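Local coordinates for phytanoyl-CoA dioxygenase (Streptomyces malaysiense, PDB 6ZYL), which is a non-heme monooxygenase that catalyses the beta-hydroxylation of thioholgamide and probably depends on iron and 2-oxoglutarate, at residues 78-91 with 264-276. Numbering follows the deposited sequence.
Sequences KIHLVASWADRIVH and ERRPESDFDQAAL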
loop_
_atom_site.group_PDB
_atom_site.type_symbol
_atom_site.label_atom_id
_atom_site.label_comp_id
_atom_site.label_asym_id
_atom_site.label_seq_id
_atom_site.Cartn_x
_atom_site.Cartn_y
_atom_site.Cartn_z
ATOM N N LYS A 78 -6.585 0.326 7.239
ATOM C CA LYS A 78 -6.718 -1.015 7.799
ATOM C C LYS A 78 -7.884 -1.761 7.155
ATOM O O LYS A 78 -8.687 -2.408 7.827
ATOM C CB LYS A 78 -6.904 -0.946 9.315
ATOM C CG LYS A 78 -5.812 -0.197 10.060
ATOM C CD LYS A 78 -4.559 -1.048 10.213
ATOM C CE LYS A 78 -3.466 -0.286 10.950
ATOM N NZ LYS A 78 -2.339 -1.169 11.360
ATOM N N ILE A 79 -7.980 -1.688 5.827
ATOM C CA ILE A 79 -9.063 -2.382 5.135
ATOM C C ILE A 79 -9.038 -3.867 5.471
ATOM O O ILE A 79 -10.084 -4.493 5.680
ATOM C CB ILE A 79 -8.965 -2.154 3.615
ATOM C CG1 ILE A 79 -8.867 -0.665 3.288
ATOM C CG2 ILE A 79 -10.170 -2.769 2.907
ATOM C CD1 ILE A 79 -8.533 -0.380 1.829
ATOM N N HIS A 80 -7.840 -4.449 5.546
ATOM C CA HIS A 80 -7.688 -5.882 5.756
ATOM C C HIS A 80 -8.199 -6.354 7.109
ATOM O O HIS A 80 -8.312 -7.567 7.315
ATOM C CB HIS A 80 -6.213 -6.265 5.610
ATOM C CG HIS A 80 -5.297 -5.508 6.524
ATOM N ND1 HIS A 80 -5.034 -4.164 6.367
ATOM C CD2 HIS A 80 -4.582 -5.907 7.601
ATOM C CE1 HIS A 80 -4.199 -3.767 7.310
ATOM N NE2 HIS A 80 -3.907 -4.806 8.072
ATOM N N LEU A 81 -8.497 -5.447 8.035
ATOM C CA LEU A 81 -9.003 -5.849 9.340
ATOM C C LEU A 81 -10.521 -5.998 9.369
ATOM O O LEU A 81 -11.045 -6.571 10.333
ATOM C CB LEU A 81 -8.572 -4.840 10.410
ATOM C CG LEU A 81 -7.071 -4.688 10.664
ATOM C CD1 LEU A 81 -6.827 -3.798 11.888
ATOM C CD2 LEU A 81 -6.383 -6.031 10.845
ATOM N N VAL A 82 -11.226 -5.520 8.353
ATOM C CA VAL A 82 -12.690 -5.608 8.330
ATOM C C VAL A 82 -13.239 -6.263 7.075
ATOM O O VAL A 82 -14.391 -6.741 7.096
ATOM C CB VAL A 82 -13.316 -4.208 8.508
ATOM C CG1 VAL A 82 -13.031 -3.664 9.894
ATOM C CG2 VAL A 82 -12.807 -3.257 7.431
ATOM N N ALA A 83 -12.505 -6.314 5.967
ATOM C CA ALA A 83 -13.033 -6.782 4.692
ATOM C C ALA A 83 -12.358 -8.089 4.297
ATOM O O ALA A 83 -11.126 -8.164 4.228
ATOM C CB ALA A 83 -12.831 -5.732 3.597
ATOM N N SER A 84 -13.173 -9.108 4.017
ATOM C CA SER A 84 -12.629 -10.424 3.702
ATOM C C SER A 84 -11.791 -10.396 2.428
ATOM O O SER A 84 -10.775 -11.092 2.331
ATOM C CB SER A 84 -13.764 -11.439 3.572
ATOM O OG SER A 84 -14.380 -11.675 4.827
ATOM N N TRP A 85 -12.203 -9.602 1.435
ATOM C CA TRP A 85 -11.449 -9.556 0.185
ATOM C C TRP A 85 -10.052 -8.991 0.409
ATOM O O TRP A 85 -9.077 -9.473 -0.179
ATOM C CB TRP A 85 -12.203 -8.736 -0.865
ATOM C CG TRP A 85 -12.284 -7.268 -0.575
ATOM C CD1 TRP A 85 -13.304 -6.614 0.049
ATOM C CD2 TRP A 85 -11.309 -6.270 -0.902
ATOM N NE1 TRP A 85 -13.025 -5.272 0.134
ATOM C CE2 TRP A 85 -11.805 -5.035 -0.441
ATOM C CE3 TRP A 85 -10.063 -6.301 -1.538
ATOM C CZ2 TRP A 85 -11.102 -3.843 -0.594
ATOM C CZ3 TRP A 85 -9.364 -5.116 -1.687
ATOM C CH2 TRP A 85 -9.887 -3.903 -1.220
ATOM N N ALA A 86 -9.932 -7.970 1.263
ATOM C CA ALA A 86 -8.618 -7.416 1.571
ATOM C C ALA A 86 -7.813 -8.375 2.439
ATOM O O ALA A 86 -6.610 -8.559 2.222
ATOM C CB ALA A 86 -8.766 -6.061 2.260
ATOM N N ASP A 87 -8.460 -8.992 3.430
ATOM C CA ASP A 87 -7.780 -9.995 4.241
ATOM C C ASP A 87 -7.201 -11.100 3.367
ATOM O O ASP A 87 -6.082 -11.570 3.605
ATOM C CB ASP A 87 -8.749 -10.579 5.269
ATOM C CG ASP A 87 -8.218 -11.844 5.920
ATOM O OD1 ASP A 87 -7.432 -11.733 6.885
ATOM O OD2 ASP A 87 -8.585 -12.948 5.464
ATOM N N ARG A 88 -7.947 -11.522 2.344
ATOM C CA ARG A 88 -7.492 -12.622 1.500
ATOM C C ARG A 88 -6.248 -12.239 0.709
ATOM O O ARG A 88 -5.314 -13.040 0.587
ATOM C CB ARG A 88 -8.616 -13.051 0.557
ATOM C CG ARG A 88 -8.308 -14.289 -0.273
ATOM C CD ARG A 88 -9.507 -14.698 -1.133
ATOM N NE ARG A 88 -9.829 -13.705 -2.155
ATOM C CZ ARG A 88 -10.913 -12.935 -2.143
ATOM N NH1 ARG A 88 -11.799 -13.038 -1.159
ATOM N NH2 ARG A 88 -11.115 -12.061 -3.119
ATOM N N ILE A 89 -6.206 -11.017 0.175
ATOM C CA ILE A 89 -5.096 -10.633 -0.694
ATOM C C ILE A 89 -3.806 -10.502 0.107
ATOM O O ILE A 89 -2.750 -10.991 -0.308
ATOM C CB ILE A 89 -5.429 -9.336 -1.452
ATOM C CG1 ILE A 89 -6.569 -9.593 -2.443
ATOM C CG2 ILE A 89 -4.199 -8.816 -2.176
ATOM C CD1 ILE A 89 -6.981 -8.388 -3.259
ATOM N N VAL A 90 -3.864 -9.836 1.265
ATOM C CA VAL A 90 -2.635 -9.612 2.019
ATOM C C VAL A 90 -2.058 -10.917 2.552
ATOM O O VAL A 90 -0.887 -10.957 2.950
ATOM C CB VAL A 90 -2.848 -8.616 3.178
ATOM C CG1 VAL A 90 -3.492 -7.331 2.669
ATOM C CG2 VAL A 90 -3.679 -9.242 4.293
ATOM N N HIS A 91 -2.845 -11.990 2.577
ATOM C CA HIS A 91 -2.360 -13.304 2.978
ATOM C C HIS A 91 -2.071 -14.215 1.791
ATOM O O HIS A 91 -1.733 -15.385 1.994
ATOM C CB HIS A 91 -3.374 -13.981 3.908
ATOM C CG HIS A 91 -3.442 -13.371 5.274
ATOM N ND1 HIS A 91 -4.247 -12.291 5.567
ATOM C CD2 HIS A 91 -2.804 -13.687 6.425
ATOM C CE1 HIS A 91 -4.101 -11.968 6.840
ATOM N NE2 HIS A 91 -3.231 -12.798 7.383
ATOM N N GLU A 264 -2.490 -7.450 15.682
ATOM C CA GLU A 264 -3.853 -7.346 15.193
ATOM C C GLU A 264 -4.382 -8.748 14.896
ATOM O O GLU A 264 -3.675 -9.749 15.043
ATOM C CB GLU A 264 -3.899 -6.436 13.961
ATOM C CG GLU A 264 -3.644 -4.967 14.296
ATOM C CD GLU A 264 -3.269 -4.124 13.088
ATOM O OE1 GLU A 264 -3.055 -4.693 11.997
ATOM O OE2 GLU A 264 -3.184 -2.884 13.234
ATOM N N ARG A 265 -5.646 -8.822 14.485
ATOM C CA ARG A 265 -6.293 -10.093 14.204
ATOM C C ARG A 265 -6.969 -10.050 12.841
ATOM O O ARG A 265 -7.418 -8.996 12.383
ATOM C CB ARG A 265 -7.343 -10.447 15.277
ATOM C CG ARG A 265 -6.999 -9.983 16.682
ATOM C CD ARG A 265 -7.629 -10.888 17.735
ATOM N NE ARG A 265 -9.048 -10.605 17.941
ATOM C CZ ARG A 265 -9.520 -9.735 18.830
ATOM N NH1 ARG A 265 -8.687 -9.050 19.603
ATOM N NH2 ARG A 265 -10.829 -9.548 18.944
ATOM N N ARG A 266 -7.051 -11.215 12.204
ATOM C CA ARG A 266 -7.776 -11.319 10.947
ATOM C C ARG A 266 -9.279 -11.283 11.210
ATOM O O ARG A 266 -9.745 -11.828 12.215
ATOM C CB ARG A 266 -7.418 -12.615 10.220
ATOM C CG ARG A 266 -5.943 -12.807 9.954
ATOM C CD ARG A 266 -5.701 -14.122 9.226
ATOM N NE ARG A 266 -6.296 -14.127 7.892
ATOM C CZ ARG A 266 -6.064 -15.057 6.971
ATOM N NH1 ARG A 266 -5.247 -16.068 7.236
ATOM N NH2 ARG A 266 -6.648 -14.978 5.783
ATOM N N PRO A 267 -10.068 -10.673 10.324
ATOM C CA PRO A 267 -11.526 -10.674 10.513
ATOM C C PRO A 267 -12.106 -12.061 10.267
ATOM O O PRO A 267 -11.758 -12.729 9.291
ATOM C CB PRO A 267 -12.023 -9.658 9.479
ATOM C CG PRO A 267 -10.991 -9.731 8.375
ATOM C CD PRO A 267 -9.667 -9.990 9.075
ATOM N N GLU A 268 -12.996 -12.491 11.164
ATOM C CA GLU A 268 -13.666 -13.772 10.970
ATOM C C GLU A 268 -14.668 -13.706 9.825
ATOM O O GLU A 268 -14.864 -14.697 9.113
ATOM C CB GLU A 268 -14.365 -14.202 12.260
ATOM C CG GLU A 268 -13.429 -14.396 13.440
ATOM C CD GLU A 268 -12.516 -15.594 13.268
ATOM O OE1 GLU A 268 -12.961 -16.606 12.688
ATOM O OE2 GLU A 268 -11.351 -15.523 13.713
ATOM N N SER A 269 -15.308 -12.555 9.634
ATOM C CA SER A 269 -16.237 -12.355 8.531
ATOM C C SER A 269 -16.359 -10.860 8.281
ATOM O O SER A 269 -15.974 -10.040 9.118
ATOM C CB SER A 269 -17.608 -12.972 8.824
ATOM O OG SER A 269 -18.147 -12.473 10.035
ATOM N N ASP A 270 -16.901 -10.518 7.115
ATOM C CA ASP A 270 -17.046 -9.119 6.731
ATOM C C ASP A 270 -17.803 -8.340 7.797
ATOM O O ASP A 270 -18.921 -8.703 8.172
ATOM C CB ASP A 270 -17.774 -9.018 5.389
ATOM C CG ASP A 270 -16.881 -9.357 4.211
ATOM O OD1 ASP A 270 -15.875 -8.649 4.001
ATOM O OD2 ASP A 270 -17.188 -10.333 3.493
ATOM N N PHE A 271 -17.182 -7.268 8.287
ATOM C CA PHE A 271 -17.792 -6.357 9.253
ATOM C C PHE A 271 -18.242 -7.063 10.531
ATOM O O PHE A 271 -19.148 -6.582 11.221
ATOM C CB PHE A 271 -18.978 -5.610 8.628
ATOM C CG PHE A 271 -18.674 -4.996 7.290
ATOM C CD1 PHE A 271 -17.644 -4.081 7.153
ATOM C CD2 PHE A 271 -19.417 -5.335 6.170
ATOM C CE1 PHE A 271 -17.360 -3.515 5.925
ATOM C CE2 PHE A 271 -19.138 -4.772 4.938
ATOM C CZ PHE A 271 -18.107 -3.861 4.816
ATOM N N ASP A 272 -17.630 -8.197 10.862
ATOM C CA ASP A 272 -17.903 -8.846 12.137
ATOM C C ASP A 272 -17.634 -7.871 13.278
ATOM O O ASP A 272 -16.643 -7.135 13.265
ATOM C CB ASP A 272 -17.042 -10.099 12.280
ATOM C CG ASP A 272 -17.003 -10.620 13.696
ATOM O OD1 ASP A 272 -18.048 -11.097 14.188
ATOM O OD2 ASP A 272 -15.924 -10.556 14.317
ATOM N N GLN A 273 -18.530 -7.861 14.270
ATOM C CA GLN A 273 -18.481 -6.821 15.295
ATOM C C GLN A 273 -17.137 -6.802 16.012
ATOM O O GLN A 273 -16.613 -5.729 16.334
ATOM C CB GLN A 273 -19.619 -7.013 16.298
ATOM C CG GLN A 273 -19.773 -5.863 17.286
ATOM C CD GLN A 273 -20.067 -4.536 16.608
ATOM O OE1 GLN A 273 -21.028 -4.411 15.849
ATOM N NE2 GLN A 273 -19.235 -3.535 16.879
ATOM N N ALA A 274 -16.565 -7.976 16.283
ATOM C CA ALA A 274 -15.239 -8.014 16.890
ATOM C C ALA A 274 -14.207 -7.362 15.977
ATOM O O ALA A 274 -13.283 -6.687 16.450
ATOM C CB ALA A 274 -14.842 -9.456 17.204
ATOM N N ALA A 275 -14.350 -7.548 14.664
ATOM C CA ALA A 275 -13.430 -6.921 13.722
ATOM C C ALA A 275 -13.634 -5.414 13.679
ATOM O O ALA A 275 -12.664 -4.651 13.594
ATOM C CB ALA A 275 -13.609 -7.526 12.329
ATOM N N LEU A 276 -14.889 -4.964 13.733
ATOM C CA LEU A 276 -15.155 -3.531 13.746
ATOM C C LEU A 276 -14.524 -2.869 14.964
ATOM O O LEU A 276 -13.925 -1.793 14.856
ATOM C CB LEU A 276 -16.660 -3.273 13.729
ATOM C CG LEU A 276 -17.417 -3.553 12.432
ATOM C CD1 LEU A 276 -18.907 -3.285 12.642
ATOM C CD2 LEU A 276 -16.877 -2.717 11.291
HETATM O O HOH W 1 -2.041 -3.721 9.852
HETATM O O HOH W 2 -9.863 -7.700 12.524
HETATM O O HOH W 3 -12.785 -13.003 6.616
HETATM O O HOH W 4 -17.441 -12.637 5.180
HETATM O O HOH W 5 -15.338 -8.903 1.236
#
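The backbones of V82 and F271 join through one nearly straight bond, F271 N to V82 O at 3.1 Å, at the place where the loop ahead of helix 84-90 meets the type II turn S269-D272. In the double-stranded beta-helix (jelly-roll) fold expected of the PhyH family, the contact packs that helix start against the linker between the edge strand 262-263 of the major sheet and helix 273-295, whose N-cap is D272. D270 reaches the first turn of helix 84-90: its OD1 accepts from S84 N at 2.7 Å, the donor standing above the carboxylate plane. An acid suits this N-terminal end, where amides still lack acceptors and the helix dipole would probably stabilise its charge. P267, lacking an N-H, lays its ring on the loop carbonyls, CB at 3.3 Å from L81 O. Beside it, D87 and R266 form a side-on salt bridge, one carboxylate oxygen to NE and the other to NH2. CG of D87 stands anti to the backbone N (chi1 166°), which points the carboxylate at the arginine. D87 meets the edge of the guanidinium, while the H91 ring lies flat over one face, planes 8° apart and centres 3.4 Å apart. H91 ND1 donates to D87 O in the ring plane, a bond that together with the stack holds the imidazole's rotation. An alanine in place of H91 would probably leave the R266 guanidinium without its stacking partner and freer to turn against D87. At the far end, K78 NZ forms a salt bridge with E264 OE2 at 2.7 Å, meeting the syn lone pair of that oxygen, and also donates to W110 O, while L81 lays its methyls against the glutamate. A water completes this corner, donating to E264 OE1 at 2.6 Å and accepting from K78 NZ at 3.0 Å.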